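Local coordinates for coenzyme F420-dependent N(5),N(10)-methenyltetrahydromethanopterin reductase-related protein (Desulfurobacterium thermolithotrophum DSM 11699, PDB 6HUZ), which binds the iron-guanylylpyridinol cofactor and methenyltetrahydrofolate, and as an [Fe]-hydrogenase paralog probably catalyses hydrogen-dependent chemistry on tetrahydrofolate derivatives, at residues T4-G9 / T47-N52; G141-H146 / Y159-N164. One frame throughout, in Å; residues are numbered along the deposited sequence.

Contact 1: residues T4-G9 / T47-N52; sequences TVYGFG and TLSDPN. With FE9 (iron-guanylyl pyridinol cofactor), chain B.
Val5 and Ser49 carry the backbone bonds that join strands 4-6 and 47-49 as parallel neighbours. Val5 N donates to Thr47 O at 2.9 Å, and Val5 O accepts from Ser49 N at 3.0 Å. Gly7 N then reaches Ser49 O. The carbonyl of Ser49 also takes a weak bond from N2A of the guanine of FE9.

On the face bearing Val5 and Leu48 the contacts are apolar, and Leu48 also reaches Phe8 in the loop beyond. Leu48 CG stands anti to the backbone N (chi1 -173°), which carries it across toward Val5 O; the methyls then reach Val5 and Phe8. Leu48 CD1 meets Val5 CG1 at 3.9 Å. Leu48 CD2 meets the edge of the Phe8 ring, 3.8 Å from Phe8 CD1. On the other face Ser49 CB lies obliquely against the Tyr6 ring. Tyr6 OH bonds to the backbone O of Asp75, and Ser49 OG to its carboxylate oxygen OD1.

The loops at the C-terminal ends of these two inner strands form the nucleotide-binding end of a Rossmann-like sheet, with a glycine-bearing turn after the first strand and an acidic residue after the second. Gly7 and Gly9 hold backbone angles at which a side chain would strike the preceding carbonyl oxygen. A CB on Gly7 would also run into C4' of the cofactor ribose.

The carboxylate of Asp50 ties both turns to that ribose. Asp50 OD2 accepts from Phe8 N at 2.8 Å on its anti lone pair. Asp50 OD2 also binds both ribose hydroxyls, O3' and, at 2.9 Å, O2' of FE9. Gly9 N donates to O3' as well. OD1 accepts from Asn52 N, an Asx turn that helps fix the rotation of the carboxylate. Pro51 CD packs against the guanine, 3.3 Å from N3A of FE9.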
ATOM      1  N   THR A   4      28.659 -11.272  19.991  1.00 41.57           N
ATOM      2  CA  THR A   4      27.969 -12.501  20.352  1.00 43.52           C
ATOM      3  C   THR A   4      26.762 -12.603  19.427  1.00 40.06           C
ATOM      4  O   THR A   4      25.942 -11.677  19.349  1.00 38.80           O
ATOM      5  CB  THR A   4      27.494 -12.540  21.809  1.00 48.49           C
ATOM      6  OG1 THR A   4      28.632 -12.479  22.668  1.00 51.92           O
ATOM      7  CG2 THR A   4      26.698 -13.811  22.126  1.00 46.52           C
ATOM      8  N   VAL A   5      26.651 -13.726  18.724  1.00 37.48           N
ATOM      9  CA  VAL A   5      25.524 -14.000  17.839  1.00 36.94           C
ATOM     10  C   VAL A   5      24.698 -14.965  18.632  1.00 40.75           C
ATOM     11  O   VAL A   5      25.229 -15.956  19.142  1.00 41.75           O
ATOM     12  CB  VAL A   5      25.966 -14.601  16.489  1.00 39.34           C
ATOM     13  CG1 VAL A   5      24.754 -15.098  15.696  1.00 36.67           C
ATOM     14  CG2 VAL A   5      26.763 -13.562  15.680  1.00 38.17           C
ATOM     15  N   TYR A   6      23.422 -14.684  18.767  1.00 40.69           N
ATOM     16  CA  TYR A   6      22.520 -15.544  19.519  1.00 40.93           C
ATOM     17  C   TYR A   6      21.687 -16.314  18.526  1.00 43.90           C
ATOM     18  O   TYR A   6      20.920 -15.696  17.824  1.00 42.32           O
ATOM     19  CB  TYR A   6      21.640 -14.685  20.434  1.00 41.42           C
ATOM     20  CG  TYR A   6      22.385 -14.244  21.678  1.00 41.55           C
ATOM     21  CD1 TYR A   6      22.462 -15.065  22.792  1.00 43.12           C
ATOM     22  CD2 TYR A   6      23.027 -13.015  21.731  1.00 43.20           C
ATOM     23  CE1 TYR A   6      23.191 -14.690  23.919  1.00 43.12           C
ATOM     24  CE2 TYR A   6      23.756 -12.626  22.857  1.00 42.08           C
ATOM     25  CZ  TYR A   6      23.801 -13.451  23.963  1.00 44.11           C
ATOM     26  OH  TYR A   6      24.519 -13.071  25.080  1.00 44.86           O
ATOM     27  N   GLY A   7      21.858 -17.634  18.452  1.00 41.30           N
ATOM     28  CA  GLY A   7      21.113 -18.481  17.524  1.00 39.90           C
ATOM     29  C   GLY A   7      21.963 -19.044  16.402  1.00 42.74           C
ATOM     30  O   GLY A   7      22.606 -18.297  15.680  1.00 42.18           O
ATOM     31  N   PHE A   8      21.996 -20.373  16.248  1.00 43.90           N
ATOM     32  CA  PHE A   8      22.817 -20.987  15.193  1.00 42.11           C
ATOM     33  C   PHE A   8      22.196 -20.815  13.807  1.00 39.90           C
ATOM     34  O   PHE A   8      22.920 -20.597  12.833  1.00 37.67           O
ATOM     35  CB  PHE A   8      22.997 -22.497  15.468  1.00 41.09           C
ATOM     36  CG  PHE A   8      24.074 -23.162  14.638  1.00 41.40           C
ATOM     37  CD1 PHE A   8      25.401 -23.169  15.061  1.00 42.92           C
ATOM     38  CD2 PHE A   8      23.764 -23.776  13.433  1.00 39.29           C
ATOM     39  CE1 PHE A   8      26.393 -23.803  14.309  1.00 45.05           C
ATOM     40  CE2 PHE A   8      24.758 -24.394  12.674  1.00 43.21           C
ATOM     41  CZ  PHE A   8      26.068 -24.413  13.122  1.00 44.49           C
ATOM     42  N   GLY A   9      20.882 -20.975  13.750  1.00 36.38           N
ATOM     43  CA  GLY A   9      20.067 -20.922  12.542  1.00 34.37           C
ATOM     44  C   GLY A   9      19.511 -22.330  12.407  1.00 38.51           C
ATOM     45  O   GLY A   9      20.200 -23.277  12.785  1.00 40.62           O
ATOM     46  N   THR A  47      31.583 -15.114  19.609  1.00 46.30           N
ATOM     47  CA  THR A  47      30.935 -16.136  20.415  1.00 47.40           C
ATOM     48  C   THR A  47      29.559 -16.382  19.812  1.00 47.98           C
ATOM     49  O   THR A  47      28.869 -15.425  19.426  1.00 46.10           O
ATOM     50  CB  THR A  47      30.737 -15.664  21.851  1.00 50.69           C
ATOM     51  OG1 THR A  47      32.006 -15.345  22.412  1.00 50.51           O
ATOM     52  CG2 THR A  47      30.075 -16.722  22.720  1.00 46.51           C
ATOM     53  N   LEU A  48      29.153 -17.654  19.739  1.00 45.93           N
ATOM     54  CA  LEU A  48      27.835 -18.013  19.242  1.00 45.66           C
ATOM     55  C   LEU A  48      27.196 -18.821  20.351  1.00 46.18           C
ATOM     56  O   LEU A  48      27.717 -19.864  20.768  1.00 46.45           O
ATOM     57  CB  LEU A  48      27.835 -18.792  17.927  1.00 46.86           C
ATOM     58  CG  LEU A  48      26.417 -18.984  17.356  1.00 52.51           C
ATOM     59  CD1 LEU A  48      26.353 -18.654  15.883  1.00 49.65           C
ATOM     60  CD2 LEU A  48      25.893 -20.391  17.651  1.00 55.45           C
ATOM     61  N   SER A  49      26.108 -18.306  20.872  1.00 41.74           N
ATOM     62  CA  SER A  49      25.382 -18.942  21.944  1.00 43.21           C
ATOM     63  C   SER A  49      24.093 -19.517  21.389  1.00 45.99           C
ATOM     64  O   SER A  49      23.353 -18.827  20.686  1.00 45.20           O
ATOM     65  CB  SER A  49      25.077 -17.943  23.051  1.00 47.70           C
ATOM     66  OG  SER A  49      24.538 -18.590  24.192  1.00 53.01           O
ATOM     67  N   ASP A  50      23.830 -20.786  21.690  1.00 43.60           N
ATOM     68  CA  ASP A  50      22.604 -21.452  21.241  1.00 44.42           C
ATOM     69  C   ASP A  50      22.384 -22.634  22.163  1.00 47.44           C
ATOM     70  O   ASP A  50      23.299 -23.397  22.389  1.00 48.68           O
ATOM     71  CB  ASP A  50      22.690 -21.911  19.782  1.00 45.73           C
ATOM     72  CG  ASP A  50      21.388 -22.478  19.244  1.00 53.24           C
ATOM     73  OD1 ASP A  50      20.846 -23.413  19.861  1.00 56.48           O
ATOM     74  OD2 ASP A  50      20.919 -21.992  18.203  1.00 49.19           O
ATOM     75  N   PRO A  51      21.181 -22.818  22.705  1.00 48.78           N
ATOM     76  CA  PRO A  51      20.954 -23.952  23.611  1.00 52.88           C
ATOM     77  C   PRO A  51      21.068 -25.331  22.979  1.00 55.92           C
ATOM     78  O   PRO A  51      21.253 -26.298  23.698  1.00 56.71           O
ATOM     79  CB  PRO A  51      19.513 -23.719  24.106  1.00 52.99           C
ATOM     80  CG  PRO A  51      18.872 -22.944  23.058  1.00 55.67           C
ATOM     81  CD  PRO A  51      19.948 -22.026  22.518  1.00 50.99           C
ATOM     82  N   ASN A  52      20.930 -25.428  21.654  1.00 52.22           N
ATOM     83  CA  ASN A  52      20.970 -26.712  20.961  1.00 52.58           C
ATOM     84  C   ASN A  52      22.251 -26.994  20.181  1.00 55.40           C
ATOM     85  O   ASN A  52      22.223 -27.774  19.235  1.00 54.32           O
ATOM     86  CB  ASN A  52      19.750 -26.810  20.036  1.00 52.97           C
ATOM     87  CG  ASN A  52      18.447 -26.359  20.661  1.00 75.92           C
ATOM     88  OD1 ASN A  52      17.754 -27.117  21.337  1.00 69.14           O
ATOM     89  ND2 ASN A  52      18.077 -25.106  20.450  1.00 72.11           N
TER
HETATM   90  O2  FE9 B 401      14.570 -17.242   8.086  1.00 34.73           O
HETATM   91 FE   FE9 B 401      15.903 -14.308   8.187  1.00 38.83          FE
HETATM   92  C1F FE9 B 401      17.337 -15.224   7.510  1.00 43.65           C
HETATM   93  O1F FE9 B 401      18.227 -15.786   7.092  1.00 45.55           O
HETATM   94  C2F FE9 B 401      16.297 -12.928   7.041  1.00 42.29           C
HETATM   95  O2F FE9 B 401      16.570 -12.073   6.355  1.00 38.49           O
HETATM   96  C8  FE9 B 401      16.857 -13.508   9.629  1.00 36.75           C
HETATM   97  O18 FE9 B 401      17.530 -12.502   9.496  1.00 41.07           O
HETATM   98  C7  FE9 B 401      16.750 -14.158  10.999  1.00 36.62           C
HETATM   99  C6  FE9 B 401      16.067 -15.477  10.773  1.00 33.09           C
HETATM  100  N1  FE9 B 401      15.596 -15.746   9.476  1.00 36.67           N
HETATM  101  C5  FE9 B 401      15.931 -16.442  11.875  1.00 35.77           C
HETATM  102  C5M FE9 B 401      16.419 -16.077  13.248  1.00 28.74           C
HETATM  103  C4  FE9 B 401      15.269 -17.727  11.598  1.00 39.15           C
HETATM  104  C3  FE9 B 401      14.765 -18.004  10.224  1.00 37.50           C
HETATM  105  C3M FE9 B 401      14.095 -19.304   9.860  1.00 29.52           C
HETATM  106  C2  FE9 B 401      14.970 -16.953   9.158  1.00 32.60           C
HETATM  107  O3P FE9 B 401      15.082 -18.566  12.654  1.00 43.88           O
HETATM  108  P1  FE9 B 401      15.996 -19.868  12.936  1.00 36.62           P
HETATM  109  O1P FE9 B 401      16.677 -20.258  11.711  1.00 26.09           O
HETATM  110  O2P FE9 B 401      14.983 -21.072  13.313  1.00 34.30           O
HETATM  111  O5' FE9 B 401      17.002 -19.454  14.100  1.00 35.40           O
HETATM  112  C5' FE9 B 401      16.583 -19.268  15.443  1.00 33.42           C
HETATM  113  C4' FE9 B 401      17.686 -19.853  16.318  1.00 29.23           C
HETATM  114  O4' FE9 B 401      17.424 -19.546  17.682  1.00 33.96           O
HETATM  115  C1' FE9 B 401      17.898 -20.631  18.469  1.00 30.10           C
HETATM  116  C2' FE9 B 401      17.514 -21.850  17.657  1.00 41.09           C
HETATM  117  O2' FE9 B 401      18.243 -23.037  18.001  1.00 48.18           O
HETATM  118  C3' FE9 B 401      17.775 -21.376  16.232  1.00 33.67           C
HETATM  119  O3' FE9 B 401      19.069 -21.746  15.753  1.00 35.22           O
HETATM  120  N9A FE9 B 401      17.336 -20.541  19.830  1.00 33.44           N
HETATM  121  C4A FE9 B 401      17.959 -19.894  20.786  1.00 37.87           C
HETATM  122  N3A FE9 B 401      19.161 -19.275  20.851  1.00 39.37           N
HETATM  123  C2A FE9 B 401      19.557 -18.746  22.027  1.00 37.18           C
HETATM  124  N2A FE9 B 401      20.745 -18.101  22.037  1.00 37.80           N
HETATM  125  N1A FE9 B 401      18.831 -18.811  23.160  1.00 38.06           N
HETATM  126  C6A FE9 B 401      17.652 -19.453  23.223  1.00 35.53           C
HETATM  127  O6A FE9 B 401      16.985 -19.490  24.271  1.00 37.70           O
HETATM  128  C5A FE9 B 401      17.124 -20.034  21.987  1.00 37.77           C
HETATM  129  N7A FE9 B 401      16.025 -20.712  21.622  1.00 37.73           N
HETATM  130  C8A FE9 B 401      16.166 -21.012  20.305  1.00 31.54           C
HETATM  131  O   HOH W   1      14.105 -14.931   6.990  1.00 38.05           O

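Contact 2: residues G141-H146 / Y159-N164; sequences GFSTMH and YLIATN
Thr144 and Ser143 reach strand 159-163 with their hydroxyls, where a regular sheet would use backbone bonds. Thr144 OG1 sits between its own N and carbonyl carbon (chi1 66°), and from there the hydroxyl can reach both Leu160 O and Ala162 N. Thr144 OG1 donates to Leu160 O at 2.8 Å, from above the carbonyl plane, and takes a weak bond from Ala162 N. Ser143 OG donates to Ala162 O at 2.8 Å, in the carbonyl plane and on a lone pair.

Beyond Thr144 the backbones pair directly. His146 N reaches Leu160 O at 3.0 Å, and Leu160 N reaches His146 O at 2.8 Å. Leu160 O is therefore gripped by two donors.

Met145 folds back at chi2 and chi3 and sets its CE over the centre of the Tyr159 ring, a CH-pi contact. Met145 SD lies higher above the same face, a Met-aromatic contact, and 4.0 Å from Ile161 CG1. A serine in place of Tyr159 would probably leave the Met145 methyl without its aromatic face and free to turn.

Outside this shell, Phe39 of helix 32-41 touches both Met145 and Tyr159, and Leu180 of helix 174-186 packs on Ser143 and Ile161. His146 is held by Asp204 at NE2 and by Ala148 N at ND1, and it touches the iron cofactor. The single antiparallel bridge, His146 with Leu160, joins the loop after the outermost strand, 141-144, of the Rossmann-like sheet to strand 159-163 beside the cofactor pocket.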
ATOM      1  N   GLY A 141      22.385   0.441  23.480  1.00 40.33           N
ATOM      2  CA  GLY A 141      21.868   0.843  22.186  1.00 35.89           C
ATOM      3  C   GLY A 141      21.037  -0.237  21.528  1.00 38.88           C
ATOM      4  O   GLY A 141      21.215  -1.420  21.793  1.00 37.44           O
ATOM      5  N   PHE A 142      20.113   0.170  20.664  1.00 35.99           N
ATOM      6  CA  PHE A 142      19.222  -0.751  19.942  1.00 35.48           C
ATOM      7  C   PHE A 142      19.264  -0.473  18.473  1.00 36.49           C
ATOM      8  O   PHE A 142      19.021   0.649  18.065  1.00 36.29           O
ATOM      9  CB  PHE A 142      17.781  -0.602  20.437  1.00 36.58           C
ATOM     10  CG  PHE A 142      17.674  -1.106  21.848  1.00 38.58           C
ATOM     11  CD1 PHE A 142      17.949  -0.276  22.918  1.00 36.31           C
ATOM     12  CD2 PHE A 142      17.360  -2.431  22.105  1.00 40.73           C
ATOM     13  CE1 PHE A 142      17.856  -0.743  24.214  1.00 38.91           C
ATOM     14  CE2 PHE A 142      17.284  -2.894  23.400  1.00 41.02           C
ATOM     15  CZ  PHE A 142      17.537  -2.050  24.445  1.00 39.58           C
ATOM     16  N   SER A 143      19.571  -1.484  17.671  1.00 31.26           N
ATOM     17  CA  SER A 143      19.640  -1.328  16.218  1.00 29.57           C
ATOM     18  C   SER A 143      19.435  -2.695  15.583  1.00 33.48           C
ATOM     19  O   SER A 143      18.799  -3.549  16.202  1.00 32.62           O
ATOM     20  CB  SER A 143      20.983  -0.732  15.817  1.00 37.82           C
ATOM     21  OG  SER A 143      21.069  -0.468  14.428  1.00 26.26           O
ATOM     22  N   THR A 144      19.935  -2.913  14.358  1.00 33.22           N
ATOM     23  CA  THR A 144      19.732  -4.183  13.663  1.00 32.70           C
ATOM     24  C   THR A 144      20.925  -4.580  12.826  1.00 36.41           C
ATOM     25  O   THR A 144      21.738  -3.752  12.434  1.00 33.58           O
ATOM     26  CB  THR A 144      18.512  -4.104  12.611  1.00 33.25           C
ATOM     27  OG1 THR A 144      18.797  -3.203  11.518  1.00 26.39           O
ATOM     28  CG2 THR A 144      17.171  -3.691  13.226  1.00 28.84           C
ATOM     29  N   MET A 145      21.001  -5.880  12.527  1.00 33.87           N
ATOM     30  CA  MET A 145      22.011  -6.431  11.640  1.00 33.21           C
ATOM     31  C   MET A 145      21.153  -7.361  10.798  1.00 32.51           C
ATOM     32  O   MET A 145      21.338  -8.569  10.799  1.00 34.08           O
ATOM     33  CB  MET A 145      23.150  -7.141  12.396  1.00 34.52           C
ATOM     34  CG  MET A 145      24.222  -6.156  12.918  1.00 36.40           C
ATOM     35  SD  MET A 145      25.168  -5.225  11.678  1.00 40.76           S
ATOM     36  CE  MET A 145      26.189  -6.449  11.029  1.00 36.87           C
ATOM     37  N   HIS A 146      20.170  -6.759  10.087  1.00 28.88           N
ATOM     38  CA  HIS A 146      19.228  -7.492   9.263  1.00 27.18           C
ATOM     39  C   HIS A 146      19.927  -7.904   7.958  1.00 31.03           C
ATOM     40  O   HIS A 146      20.295  -7.044   7.159  1.00 32.73           O
ATOM     41  CB  HIS A 146      17.977  -6.651   9.000  1.00 27.06           C
ATOM     42  CG  HIS A 146      16.833  -7.452   8.480  1.00 27.58           C
ATOM     43  ND1 HIS A 146      17.012  -8.396   7.485  1.00 28.01           N
ATOM     44  CD2 HIS A 146      15.522  -7.409   8.817  1.00 27.36           C
ATOM     45  CE1 HIS A 146      15.807  -8.884   7.236  1.00 28.46           C
ATOM     46  NE2 HIS A 146      14.887  -8.334   8.028  1.00 27.27           N
ATOM     47  N   TYR A 159      23.943  -5.660   4.901  1.00 28.67           N
ATOM     48  CA  TYR A 159      23.169  -5.675   6.139  1.00 29.72           C
ATOM     49  C   TYR A 159      22.320  -4.369   6.168  1.00 33.37           C
ATOM     50  O   TYR A 159      22.782  -3.320   5.695  1.00 31.10           O
ATOM     51  CB  TYR A 159      24.047  -5.682   7.380  1.00 32.72           C
ATOM     52  CG  TYR A 159      24.683  -7.015   7.698  1.00 32.65           C
ATOM     53  CD1 TYR A 159      23.921  -8.079   8.163  1.00 32.33           C
ATOM     54  CD2 TYR A 159      26.053  -7.211   7.544  1.00 34.46           C
ATOM     55  CE1 TYR A 159      24.500  -9.302   8.467  1.00 35.05           C
ATOM     56  CE2 TYR A 159      26.646  -8.431   7.852  1.00 36.21           C
ATOM     57  CZ  TYR A 159      25.863  -9.477   8.309  1.00 38.37           C
ATOM     58  OH  TYR A 159      26.410 -10.696   8.599  1.00 38.86           O
ATOM     59  N   LEU A 160      21.114  -4.447   6.743  1.00 26.43           N
ATOM     60  CA  LEU A 160      20.251  -3.303   6.937  1.00 27.96           C
ATOM     61  C   LEU A 160      20.447  -2.971   8.404  1.00 31.22           C
ATOM     62  O   LEU A 160      20.231  -3.842   9.258  1.00 27.05           O
ATOM     63  CB  LEU A 160      18.786  -3.633   6.632  1.00 27.03           C
ATOM     64  CG  LEU A 160      18.503  -4.169   5.240  1.00 32.80           C
ATOM     65  CD1 LEU A 160      16.978  -4.196   4.979  1.00 32.77           C
ATOM     66  CD2 LEU A 160      19.183  -3.347   4.186  1.00 36.10           C
ATOM     67  N   ILE A 161      20.879  -1.727   8.684  1.00 28.49           N
ATOM     68  CA  ILE A 161      21.191  -1.207  10.020  1.00 28.46           C
ATOM     69  C   ILE A 161      20.264  -0.074  10.387  1.00 34.29           C
ATOM     70  O   ILE A 161      20.225   0.980   9.728  1.00 35.00           O
ATOM     71  CB  ILE A 161      22.701  -0.787  10.110  1.00 29.71           C
ATOM     72  CG1 ILE A 161      23.615  -1.993   9.856  1.00 28.14           C
ATOM     73  CG2 ILE A 161      23.048  -0.148  11.472  1.00 31.21           C
ATOM     74  CD1 ILE A 161      25.028  -1.578   9.427  1.00 33.89           C
ATOM     75  N   ALA A 162      19.503  -0.287  11.446  1.00 28.69           N
ATOM     76  CA  ALA A 162      18.508   0.705  11.882  1.00 25.92           C
ATOM     77  C   ALA A 162      19.117   1.973  12.461  1.00 29.20           C
ATOM     78  O   ALA A 162      19.990   1.895  13.304  1.00 32.16           O
ATOM     79  CB  ALA A 162      17.575   0.074  12.917  1.00 27.07           C
ATOM     80  N   THR A 163      18.626   3.137  12.026  1.00 32.29           N
ATOM     81  CA  THR A 163      19.088   4.429  12.521  1.00 32.53           C
ATOM     82  C   THR A 163      17.934   5.097  13.303  1.00 37.87           C
ATOM     83  O   THR A 163      16.832   4.558  13.369  1.00 34.40           O
ATOM     84  CB  THR A 163      19.500   5.345  11.358  1.00 35.03           C
ATOM     85  OG1 THR A 163      18.324   5.772  10.673  1.00 33.07           O
ATOM     86  CG2 THR A 163      20.477   4.673  10.396  1.00 30.27           C
ATOM     87  N   ASN A 164      18.205   6.289  13.875  1.00 34.29           N
ATOM     88  CA  ASN A 164      17.214   7.053  14.632  1.00 33.78           C
ATOM     89  C   ASN A 164      16.317   7.890  13.714  1.00 33.81           C
ATOM     90  O   ASN A 164      15.437   8.595  14.206  1.00 30.40           O
ATOM     91  CB  ASN A 164      17.913   7.996  15.614  1.00 33.61           C
ATOM     92  CG  ASN A 164      18.784   7.280  16.623  1.00 43.90           C
ATOM     93  OD1 ASN A 164      18.329   6.374  17.326  1.00 34.44           O
ATOM     94  ND2 ASN A 164      20.062   7.660  16.722  1.00 37.84           N
TER

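Contact 1 closes before contact 2 opens along the chain. Their centres are 19 Å apart, and their nearest atoms are about 8 Å apart without touching. Both reach the six-stranded parallel sheet. Contact 1 pairs strands 2-6 and 45-49, toward one side of it. Contact 2 starts from strand 141-144, an outermost strand, and crosses to strand 158-163, which pairs with strand 190-195. Strands 84-87 and 112-115 lie between the two. Each contact brings residues to the pocket of the iron cofactor: contact 1 holds its guanosine part, and contact 2 supplies His146, which also lies near methenyltetrahydrofolate. The cofactor is thus served from separate parts of one domain.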